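Side-chain contacts in 2-hydroxyethylphosphonate dioxygenase (Streptomyces viridochromogenes, PDB 4YAR), which converts 2-hydroxyethylphosphonate and dioxygen into hydroxymethylphosphonate and formate at a non-heme iron centre, a step in the biosynthesis of the antibiotic bialaphos: residues A[144-147]-A[148-151]; A[174-177]-A[178-182]; A[202-205]-A[206-210]. The protein carries 1 engineered substitution. All blocks are in the same frame, centred on the assembly; numbering follows the deposited sequence.

Overall arrangement
All three contacts are local turns of chain, yet they differ with their place in the fold. Contacts 1 and 2 belong to the beta-rich catalytic core, each following a strand into the loop beyond it; their centres are about 11 Å apart and they touch. Contact 1 joins a buried arginine to the carbonyls of a partly exposed loop. In contact 2, which carries the engineered His176, a turn leads to a metal-binding histidine. Both are partly buried. Contact 3 is a surface contact on helix 204-210, made of helical hydrogen bonds and an apolar patch. Its centre lies about 19 Å from that of contact 2, which it just touches through Tyr179 and Met207, and it does not reach contact 1.

Contact 1: residues A[144-147]-A[148-151]; sequences NGRW and GEEI
Arg146 reaches from the end of strand 143-146 across the loop leading to strand 156-159 and takes hold of two of its carbonyls. With CG anti to the backbone N (chi1 -169°) and the chain extended from CG to NE, the guanidinium arrives with its edge toward the loop. Arg146 NE donates to Gly148 O at 3.0 Å, an acceptor tilted somewhat from the guanidinium plane. Arg146 NH2 donates to Glu149 O at 2.9 Å, close to that plane. The third corner, NH1, bonds to Pro123 O. This inner part is compact: the arginine lies along Gly148, its CG also against Gly148 O, and the buried Gly148 N has no partner in the model. Trp147 is buried too, its NE1 bonded to Tyr174 OH.

The outer side is looser. Ile151 crosses the arginine chain at about a right angle and touches Arg146 NE only through CD1, at 3.9 Å. Glu149 is exposed, and its OE1 stays 4.2 Å from Arg146 NH2, well out of the guanidinium plane. One water joins them instead, accepting from NH2 and donating to OE1. The arginine thus works chiefly as a multiple donor tying down loop carbonyls, the nearby carboxylate probably adding only a modest electrostatic contribution.

Contact 2: residues A[174-177]-A[178-182]; sequences YVHP and SYCPH. Engineered in segment 174-177: His176 (natural residue Glu). With CD (cadmium ion), chain B.
Pro177 and Cys180 close a type II beta turn at the end of strand 173-176, where Cys180 N gives a weak, fairly straight hydrogen bond to Pro177 O at 3.4 Å. The same two residues pack through their side chains, Pro177 CG lying 3.8 Å from Cys180 CB. Beyond the turn, the His182 ring turns back toward the chain: His182 ND1 donates to Cys180 O at 2.6 Å, with the acceptor in the ring plane. That bond fixes the rotation of the imidazole and aims His182 NE2 at the cadmium ion, which it binds at 2.4 Å. His129 and four waters complete the metal's surroundings; the cadmium is held by the two histidines that bind the iron, consistent with its occupying the iron site.

His176, an engineered residue replacing the natural glutamate, is modelled in two conformers. In one of them it extends toward the metal-binding His182, its CG trans to the main-chain nitrogen (chi1 -176°), but NE2 comes so near His182 ND1 that the details are doubtful. As modelled, its ring edge faces His182 with the planes 64° apart, and a bent, weak bond from NE2 to Cys180 O is equally uncertain.

The turn thus delivers a ligand to the iron site of the beta-rich, cupin-type domain. It links strand 173-176, paired with strand 133-140 at the edge of the six-stranded sheet, to the three-stranded sheet; His182 lies in the connection, just before strand 183-186, its backbone N bonded to OD1 of the substrate-binding Asn126.

Contact 3: residues A[202-205]-A[206-210]; sequences NISP and LMTEA
Ile203, Pro205 and Leu206 carry most of this contact around the start of helix 204-210. Ile203 and Leu206 lie side by side and point the same way; CG1 of Ile203 and CG of Leu206 each stand opposite their own amide nitrogen (chi1 -164° and 171°), and this brings CD1 of Ile203 to a tight 3.5 Å from CD2 of Leu206. The other branch of Ile203 serves a different neighbour: its CG2 meets SD of Met207 at 3.8 Å, the two chains crossing at a slant. Ile203 O accepts a nearly straight bond from Met207 N at 2.8 Å.

Pro205 contributes through its backbone, its O taking the N-H of Glu209 N at 3.2 Å. Its own nitrogen has no hydrogen to give, which costs nothing in the first turn of a helix, where proline is common. Just before it, Ser204 O is gripped twice by Thr208. The amide N comes to one face of the carbonyl plane and the hydroxyl to the opposite face. Thr208 OG1 lies 2.8 Å from Ser204 O, well above that plane, so the threonine side chain reinforces the helical bond.

The helix follows strand 192-198 and precedes helix 215-224. Ile203, Ser204 and Met207 rest on Leu130, Met207 also touches Tyr179 of the turn after strand 173-176, and Asn202 leans on Tyr413 and Gln414 of helix 413-420.

Contact 1: residues A[144-147]-A[148-151]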
ATOM      1  N   ASN A 144     -22.728 -13.115  -2.255  1.00 20.53           N
ATOM      2  CA  ASN A 144     -21.849 -14.198  -2.661  1.00 18.59           C
ATOM      3  C   ASN A 144     -20.569 -13.634  -3.208  1.00 20.48           C
ATOM      4  O   ASN A 144     -20.614 -12.759  -4.071  1.00 17.95           O
ATOM      5  CB  ASN A 144     -22.467 -15.018  -3.791  1.00 18.99           C
ATOM      6  CG  ASN A 144     -23.789 -15.713  -3.417  1.00 18.23           C
ATOM      7  OD1 ASN A 144     -24.801 -15.479  -4.045  1.00 24.89           O
ATOM      8  ND2 ASN A 144     -23.769 -16.559  -2.442  1.00 15.84           N
ATOM      9  N   GLY A 145     -19.441 -14.196  -2.766  1.00 18.00           N
ATOM     10  CA  GLY A 145     -18.166 -13.980  -3.379  1.00 17.95           C
ATOM     11  C   GLY A 145     -17.781 -15.135  -4.281  1.00 19.69           C
ATOM     12  O   GLY A 145     -17.978 -16.306  -3.907  1.00 21.00           O
ATOM     13  N   ARG A 146     -17.299 -14.795  -5.466  1.00 21.65           N
ATOM     14  CA  ARG A 146     -16.807 -15.775  -6.474  1.00 23.02           C
ATOM     15  C   ARG A 146     -15.359 -15.516  -6.847  1.00 25.41           C
ATOM     16  O   ARG A 146     -15.000 -14.370  -7.206  1.00 23.04           O
ATOM     17  CB  ARG A 146     -17.674 -15.751  -7.735  1.00 22.84           C
ATOM     18  CG  ARG A 146     -17.441 -16.884  -8.719  1.00 23.54           C
ATOM     19  CD  ARG A 146     -18.248 -16.695  -9.995  1.00 25.30           C
ATOM     20  NE  ARG A 146     -17.935 -17.734 -10.986  1.00 24.34           N
ATOM     21  CZ  ARG A 146     -18.399 -17.757 -12.221  1.00 25.65           C
ATOM     22  NH1 ARG A 146     -19.198 -16.771 -12.663  1.00 23.36           N
ATOM     23  NH2 ARG A 146     -18.056 -18.774 -13.023  1.00 24.91           N
ATOM     24  N   TRP A 147     -14.534 -16.581  -6.788  1.00 24.02           N
ATOM     25  CA  TRP A 147     -13.073 -16.508  -7.065  1.00 27.48           C
ATOM     26  C   TRP A 147     -12.553 -17.544  -8.065  1.00 30.96           C
ATOM     27  O   TRP A 147     -11.359 -17.788  -8.090  1.00 32.29           O
ATOM     28  CB  TRP A 147     -12.226 -16.651  -5.767  1.00 31.03           C
ATOM     29  CG  TRP A 147     -12.626 -15.637  -4.859  1.00 28.39           C
ATOM     30  CD1 TRP A 147     -12.373 -14.278  -4.985  1.00 33.43           C
ATOM     31  CD2 TRP A 147     -13.580 -15.767  -3.803  1.00 28.54           C
ATOM     32  NE1 TRP A 147     -13.068 -13.587  -4.012  1.00 30.92           N
ATOM     33  CE2 TRP A 147     -13.831 -14.473  -3.298  1.00 27.51           C
ATOM     34  CE3 TRP A 147     -14.244 -16.850  -3.227  1.00 25.96           C
ATOM     35  CZ2 TRP A 147     -14.691 -14.248  -2.215  1.00 26.83           C
ATOM     36  CZ3 TRP A 147     -15.051 -16.623  -2.156  1.00 27.35           C
ATOM     37  CH2 TRP A 147     -15.281 -15.332  -1.656  1.00 25.88           C
ATOM     38  N   GLY A 148     -13.421 -18.098  -8.905  1.00 26.83           N
ATOM     39  CA  GLY A 148     -13.027 -19.167  -9.876  1.00 27.39           C
ATOM     40  C   GLY A 148     -14.193 -19.511 -10.806  1.00 30.32           C
ATOM     41  O   GLY A 148     -15.347 -19.131 -10.574  1.00 29.08           O
ATOM     42  N   GLU A 149     -13.869 -20.227 -11.875  1.00 29.47           N
ATOM     43  CA  GLU A 149     -14.811 -20.585 -12.886  1.00 33.09           C
ATOM     44  C   GLU A 149     -15.789 -21.592 -12.380  1.00 31.46           C
ATOM     45  O   GLU A 149     -16.994 -21.431 -12.525  1.00 28.68           O
ATOM     46  CB  GLU A 149     -14.061 -21.131 -14.093  1.00 36.75           C
ATOM     47  CG  GLU A 149     -13.286 -20.040 -14.814  1.00 40.60           C
ATOM     48  CD  GLU A 149     -14.141 -19.176 -15.714  1.00 43.49           C
ATOM     49  OE1 GLU A 149     -15.286 -19.561 -16.038  1.00 44.06           O
ATOM     50  OE2 GLU A 149     -13.647 -18.118 -16.140  1.00 46.02           O
ATOM     51  N   GLU A 150     -15.254 -22.622 -11.760  1.00 28.91           N
ATOM     52  CA  GLU A 150     -16.022 -23.716 -11.235  1.00 38.10           C
ATOM     53  C   GLU A 150     -16.563 -23.287  -9.836  1.00 31.45           C
ATOM     54  O   GLU A 150     -15.859 -22.627  -9.102  1.00 38.85           O
ATOM     55  CB  GLU A 150     -15.063 -24.955 -11.189  1.00 44.70           C
ATOM     56  CG  GLU A 150     -15.663 -26.364 -11.117  1.00 55.05           C
ATOM     57  CD  GLU A 150     -14.623 -27.434 -10.715  1.00 57.74           C
ATOM     58  OE1 GLU A 150     -13.537 -27.487 -11.333  1.00 62.47           O
ATOM     59  OE2 GLU A 150     -14.884 -28.228  -9.782  1.00 58.40           O
ATOM     60  N   ILE A 151     -17.813 -23.629  -9.515  1.00 35.15           N
ATOM     61  CA  ILE A 151     -18.409 -23.388  -8.177  1.00 32.37           C
ATOM     62  C   ILE A 151     -18.171 -24.503  -7.176  1.00 37.37           C
ATOM     63  O   ILE A 151     -18.755 -25.574  -7.277  1.00 43.38           O
ATOM     64  CB  ILE A 151     -19.926 -23.144  -8.278  1.00 31.22           C
ATOM     65  CG1 ILE A 151     -20.192 -21.973  -9.235  1.00 29.03           C
ATOM     66  CG2 ILE A 151     -20.545 -22.883  -6.905  1.00 31.07           C
ATOM     67  CD1 ILE A 151     -19.340 -20.745  -8.937  1.00 28.67           C
TER
HETATM   68  O   HOH W   1     -17.555 -18.118 -15.746  1.00 27.00           O

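Contact 2: residues A[174-177]-A[178-182]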
ATOM      1  N   TYR A 174     -12.341  -9.856   3.869  1.00 16.23           N
ATOM      2  CA  TYR A 174     -11.244 -10.697   3.480  1.00 16.70           C
ATOM      3  C   TYR A 174     -10.237  -9.957   2.588  1.00 19.51           C
ATOM      4  O   TYR A 174     -10.547  -8.910   1.959  1.00 17.80           O
ATOM      5  CB  TYR A 174     -11.740 -11.970   2.767  1.00 19.34           C
ATOM      6  CG  TYR A 174     -12.136 -11.753   1.315  1.00 21.42           C
ATOM      7  CD1 TYR A 174     -13.263 -11.025   0.943  1.00 23.76           C
ATOM      8  CD2 TYR A 174     -11.355 -12.319   0.292  1.00 23.82           C
ATOM      9  CE1 TYR A 174     -13.585 -10.833  -0.386  1.00 26.01           C
ATOM     10  CE2 TYR A 174     -11.683 -12.152  -1.025  1.00 25.33           C
ATOM     11  CZ  TYR A 174     -12.797 -11.430  -1.378  1.00 30.76           C
ATOM     12  OH  TYR A 174     -13.044 -11.260  -2.732  1.00 30.15           O
ATOM     13  N   VAL A 175      -9.076 -10.588   2.431  1.00 19.25           N
ATOM     14  CA  VAL A 175      -8.049 -10.075   1.566  1.00 23.15           C
ATOM     15  C   VAL A 175      -8.017 -10.935   0.340  1.00 29.07           C
ATOM     16  O   VAL A 175      -7.805 -12.153   0.416  1.00 24.54           O
ATOM     17  CB  VAL A 175      -6.673 -10.105   2.163  1.00 23.31           C
ATOM     18  CG1 VAL A 175      -5.685  -9.614   1.089  1.00 27.12           C
ATOM     19  CG2 VAL A 175      -6.652  -9.221   3.384  1.00 23.16           C
ATOM     20  N   HIS A 176      -8.116 -10.213  -0.770  0.50 29.65           N
ATOM     21  CA  HIS A 176      -8.154 -10.759  -2.088  0.50 33.83           C
ATOM     22  C   HIS A 176      -6.696 -10.858  -2.518  0.50 33.43           C
ATOM     23  O   HIS A 176      -5.872  -9.918  -2.354  0.50 31.34           O
ATOM     24  CB  HIS A 176      -9.028  -9.866  -2.996  0.50 33.74           C
ATOM     25  CG  HIS A 176      -9.219 -10.399  -4.371  0.50 35.04           C
ATOM     26  ND1 HIS A 176      -9.662 -11.682  -4.624  0.50 36.59           N
ATOM     27  CD2 HIS A 176      -9.010  -9.825  -5.579  0.50 34.82           C
ATOM     28  CE1 HIS A 176      -9.712 -11.870  -5.931  0.50 33.36           C
ATOM     29  NE2 HIS A 176      -9.355 -10.745  -6.528  0.50 26.58           N
ATOM     30  N   PRO A 177      -6.330 -12.038  -3.009  1.00 38.39           N
ATOM     31  CA  PRO A 177      -4.964 -12.088  -3.448  1.00 35.14           C
ATOM     32  C   PRO A 177      -4.758 -11.381  -4.800  1.00 37.55           C
ATOM     33  O   PRO A 177      -5.695 -11.226  -5.559  1.00 35.29           O
ATOM     34  CB  PRO A 177      -4.699 -13.586  -3.579  1.00 39.04           C
ATOM     35  CG  PRO A 177      -6.024 -14.242  -3.788  1.00 38.45           C
ATOM     36  CD  PRO A 177      -7.051 -13.328  -3.196  1.00 36.46           C
ATOM     37  N   SER A 178      -3.537 -10.947  -5.045  1.00 36.47           N
ATOM     38  CA  SER A 178      -3.128 -10.384  -6.324  1.00 41.43           C
ATOM     39  C   SER A 178      -3.522 -11.307  -7.500  1.00 35.39           C
ATOM     40  O   SER A 178      -3.406 -12.498  -7.400  1.00 32.98           O
ATOM     41  CB  SER A 178      -1.624 -10.188  -6.291  1.00 41.64           C
ATOM     42  OG  SER A 178      -1.075 -10.287  -7.579  1.00 38.91           O
ATOM     43  N   TYR A 179      -4.091 -10.706  -8.536  1.00 31.05           N
ATOM     44  CA  TYR A 179      -4.438 -11.338  -9.782  1.00 30.07           C
ATOM     45  C   TYR A 179      -5.619 -12.286  -9.816  1.00 33.03           C
ATOM     46  O   TYR A 179      -6.046 -12.634 -10.887  1.00 28.57           O
ATOM     47  CB  TYR A 179      -3.197 -11.939 -10.492  1.00 29.75           C
ATOM     48  CG  TYR A 179      -2.329 -10.904 -11.178  1.00 28.49           C
ATOM     49  CD1 TYR A 179      -2.891  -9.902 -11.993  1.00 26.47           C
ATOM     50  CD2 TYR A 179      -0.935 -10.967 -11.081  1.00 27.96           C
ATOM     51  CE1 TYR A 179      -2.097  -8.966 -12.647  1.00 27.49           C
ATOM     52  CE2 TYR A 179      -0.127 -10.049 -11.727  1.00 28.50           C
ATOM     53  CZ  TYR A 179      -0.703  -9.058 -12.509  1.00 30.90           C
ATOM     54  OH  TYR A 179       0.090  -8.152 -13.119  1.00 31.99           O
ATOM     55  N   CYS A 180      -6.209 -12.596  -8.656  0.50 32.96           N
ATOM     56  CA  CYS A 180      -7.353 -13.501  -8.596  0.50 36.23           C
ATOM     57  C   CYS A 180      -8.567 -12.811  -9.228  0.50 33.41           C
ATOM     58  O   CYS A 180      -8.925 -11.709  -8.813  0.50 29.24           O
ATOM     59  CB  CYS A 180      -7.675 -13.878  -7.140  0.50 39.06           C
ATOM     60  SG  CYS A 180      -8.706 -15.369  -6.953  0.50 42.64           S
ATOM     61  N   PRO A 181      -9.172 -13.431 -10.245  1.00 35.13           N
ATOM     62  CA  PRO A 181     -10.411 -12.842 -10.774  1.00 36.00           C
ATOM     63  C   PRO A 181     -11.514 -12.965  -9.735  1.00 31.81           C
ATOM     64  O   PRO A 181     -11.546 -13.962  -8.998  1.00 33.03           O
ATOM     65  CB  PRO A 181     -10.747 -13.729 -11.960  1.00 37.59           C
ATOM     66  CG  PRO A 181      -9.434 -14.297 -12.377  1.00 39.61           C
ATOM     67  CD  PRO A 181      -8.716 -14.541 -11.092  1.00 36.20           C
ATOM     68  N   HIS A 182     -12.409 -11.986  -9.676  1.00 27.21           N
ATOM     69  CA  HIS A 182     -13.409 -11.990  -8.614  1.00 23.99           C
ATOM     70  C   HIS A 182     -14.682 -11.332  -9.085  1.00 23.71           C
ATOM     71  O   HIS A 182     -14.678 -10.531 -10.067  1.00 25.36           O
ATOM     72  CB  HIS A 182     -12.877 -11.317  -7.330  1.00 25.63           C
ATOM     73  CG  HIS A 182     -12.129 -10.060  -7.577  1.00 26.62           C
ATOM     74  ND1 HIS A 182     -10.893 -10.052  -8.192  1.00 28.62           N
ATOM     75  CD2 HIS A 182     -12.423  -8.769  -7.303  1.00 22.01           C
ATOM     76  CE1 HIS A 182     -10.456  -8.805  -8.264  1.00 25.14           C
ATOM     77  NE2 HIS A 182     -11.380  -8.018  -7.744  1.00 27.31           N
TER
HETATM   78 CD    CD B 501     -11.084  -5.645  -7.544  1.00 30.03          CD
HETATM   79  O   HOH W   2     -10.993  -3.540  -6.935  1.00 31.51           O
HETATM   80  O   HOH W   3     -13.284  -5.436  -6.408  1.00 24.65           O
HETATM   81  O   HOH W   4     -10.073  -5.364  -5.438  1.00 39.67           O
HETATM   82  O   HOH W   5     -11.800  -5.058  -9.729  1.00 27.23           O

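Contact 3: residues A[202-205]-A[206-210]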
ATOM      1  N   ASN A 202       3.775  -3.834  -4.021  1.00 18.51           N
ATOM      2  CA  ASN A 202       5.178  -3.570  -3.791  1.00 21.26           C
ATOM      3  C   ASN A 202       6.093  -4.257  -4.769  1.00 23.69           C
ATOM      4  O   ASN A 202       7.301  -4.068  -4.670  1.00 24.97           O
ATOM      5  CB  ASN A 202       5.586  -3.984  -2.341  1.00 19.61           C
ATOM      6  CG  ASN A 202       4.993  -3.050  -1.295  1.00 20.54           C
ATOM      7  OD1 ASN A 202       4.980  -1.845  -1.490  1.00 21.17           O
ATOM      8  ND2 ASN A 202       4.530  -3.591  -0.182  1.00 19.04           N
ATOM      9  N   ILE A 203       5.537  -5.101  -5.637  1.00 22.18           N
ATOM     10  CA  ILE A 203       6.336  -5.808  -6.675  1.00 28.60           C
ATOM     11  C   ILE A 203       6.215  -4.980  -7.980  1.00 27.54           C
ATOM     12  O   ILE A 203       6.887  -5.214  -9.006  1.00 26.54           O
ATOM     13  CB  ILE A 203       5.847  -7.291  -6.760  1.00 31.18           C
ATOM     14  CG1 ILE A 203       6.833  -8.168  -7.502  1.00 37.68           C
ATOM     15  CG2 ILE A 203       4.445  -7.413  -7.321  1.00 29.44           C
ATOM     16  CD1 ILE A 203       8.086  -8.378  -6.668  1.00 39.34           C
ATOM     17  N   SER A 204       5.386  -3.949  -7.927  1.00 29.15           N
ATOM     18  CA  SER A 204       5.145  -3.176  -9.121  1.00 31.53           C
ATOM     19  C   SER A 204       6.392  -2.488  -9.705  1.00 29.40           C
ATOM     20  O   SER A 204       6.563  -2.510 -10.943  1.00 27.50           O
ATOM     21  CB  SER A 204       4.047  -2.135  -8.917  1.00 32.65           C
ATOM     22  OG  SER A 204       3.694  -1.673 -10.194  1.00 35.30           O
ATOM     23  N   PRO A 205       7.229  -1.858  -8.836  1.00 25.38           N
ATOM     24  CA  PRO A 205       8.430  -1.227  -9.349  1.00 26.38           C
ATOM     25  C   PRO A 205       9.363  -2.250 -10.065  1.00 24.09           C
ATOM     26  O   PRO A 205       9.898  -1.937 -11.125  1.00 23.55           O
ATOM     27  CB  PRO A 205       9.057  -0.598  -8.098  1.00 25.70           C
ATOM     28  CG  PRO A 205       7.872  -0.251  -7.270  1.00 26.56           C
ATOM     29  CD  PRO A 205       6.957  -1.444  -7.459  1.00 27.79           C
ATOM     30  N   LEU A 206       9.548  -3.404  -9.454  1.00 21.81           N
ATOM     31  CA  LEU A 206      10.298  -4.557 -10.058  1.00 23.16           C
ATOM     32  C   LEU A 206       9.697  -4.934 -11.410  1.00 25.19           C
ATOM     33  O   LEU A 206      10.415  -5.020 -12.455  1.00 24.77           O
ATOM     34  CB  LEU A 206      10.320  -5.785  -9.150  1.00 21.77           C
ATOM     35  CG  LEU A 206      10.879  -7.102  -9.762  1.00 21.24           C
ATOM     36  CD1 LEU A 206      12.250  -6.781 -10.304  1.00 21.76           C
ATOM     37  CD2 LEU A 206      10.892  -8.271  -8.756  1.00 24.81           C
ATOM     38  N   MET A 207       8.379  -5.148 -11.424  1.00 22.37           N
ATOM     39  CA  MET A 207       7.709  -5.549 -12.668  1.00 24.10           C
ATOM     40  C   MET A 207       7.846  -4.524 -13.765  1.00 23.53           C
ATOM     41  O   MET A 207       8.052  -4.886 -14.920  1.00 25.13           O
ATOM     42  CB  MET A 207       6.219  -5.846 -12.432  1.00 25.26           C
ATOM     43  CG  MET A 207       6.064  -7.149 -11.685  1.00 27.44           C
ATOM     44  SD  MET A 207       4.381  -7.421 -11.122  1.00 29.26           S
ATOM     45  CE  MET A 207       3.587  -7.407 -12.691  1.00 30.38           C
ATOM     46  N   THR A 208       7.766  -3.268 -13.410  1.00 23.98           N
ATOM     47  CA  THR A 208       7.856  -2.206 -14.389  1.00 25.89           C
ATOM     48  C   THR A 208       9.222  -2.261 -15.088  1.00 30.42           C
ATOM     49  O   THR A 208       9.281  -2.147 -16.328  1.00 27.79           O
ATOM     50  CB  THR A 208       7.672  -0.841 -13.735  1.00 25.97           C
ATOM     51  OG1 THR A 208       6.340  -0.801 -13.168  1.00 28.22           O
ATOM     52  CG2 THR A 208       7.836   0.314 -14.753  1.00 31.30           C
ATOM     53  N   GLU A 209      10.278  -2.482 -14.297  1.00 30.08           N
ATOM     54  CA  GLU A 209      11.653  -2.546 -14.829  1.00 34.87           C
ATOM     55  C   GLU A 209      11.883  -3.846 -15.546  1.00 31.43           C
ATOM     56  O   GLU A 209      12.487  -3.857 -16.605  1.00 32.44           O
ATOM     57  CB  GLU A 209      12.703  -2.360 -13.740  1.00 39.85           C
ATOM     58  CG  GLU A 209      13.229  -0.935 -13.624  1.00 50.42           C
ATOM     59  CD  GLU A 209      14.516  -0.846 -12.801  1.00 56.97           C
ATOM     60  OE1 GLU A 209      15.312  -1.827 -12.798  1.00 52.13           O
ATOM     61  OE2 GLU A 209      14.722   0.211 -12.148  1.00 62.01           O
ATOM     62  N   ALA A 210      11.375  -4.940 -14.995  1.00 29.06           N
ATOM     63  CA  ALA A 210      11.512  -6.244 -15.615  1.00 27.13           C
ATOM     64  C   ALA A 210      10.856  -6.353 -16.968  1.00 26.75           C
ATOM     65  O   ALA A 210      11.353  -7.024 -17.827  1.00 25.51           O
ATOM     66  CB  ALA A 210      11.001  -7.318 -14.691  1.00 28.03           C
TER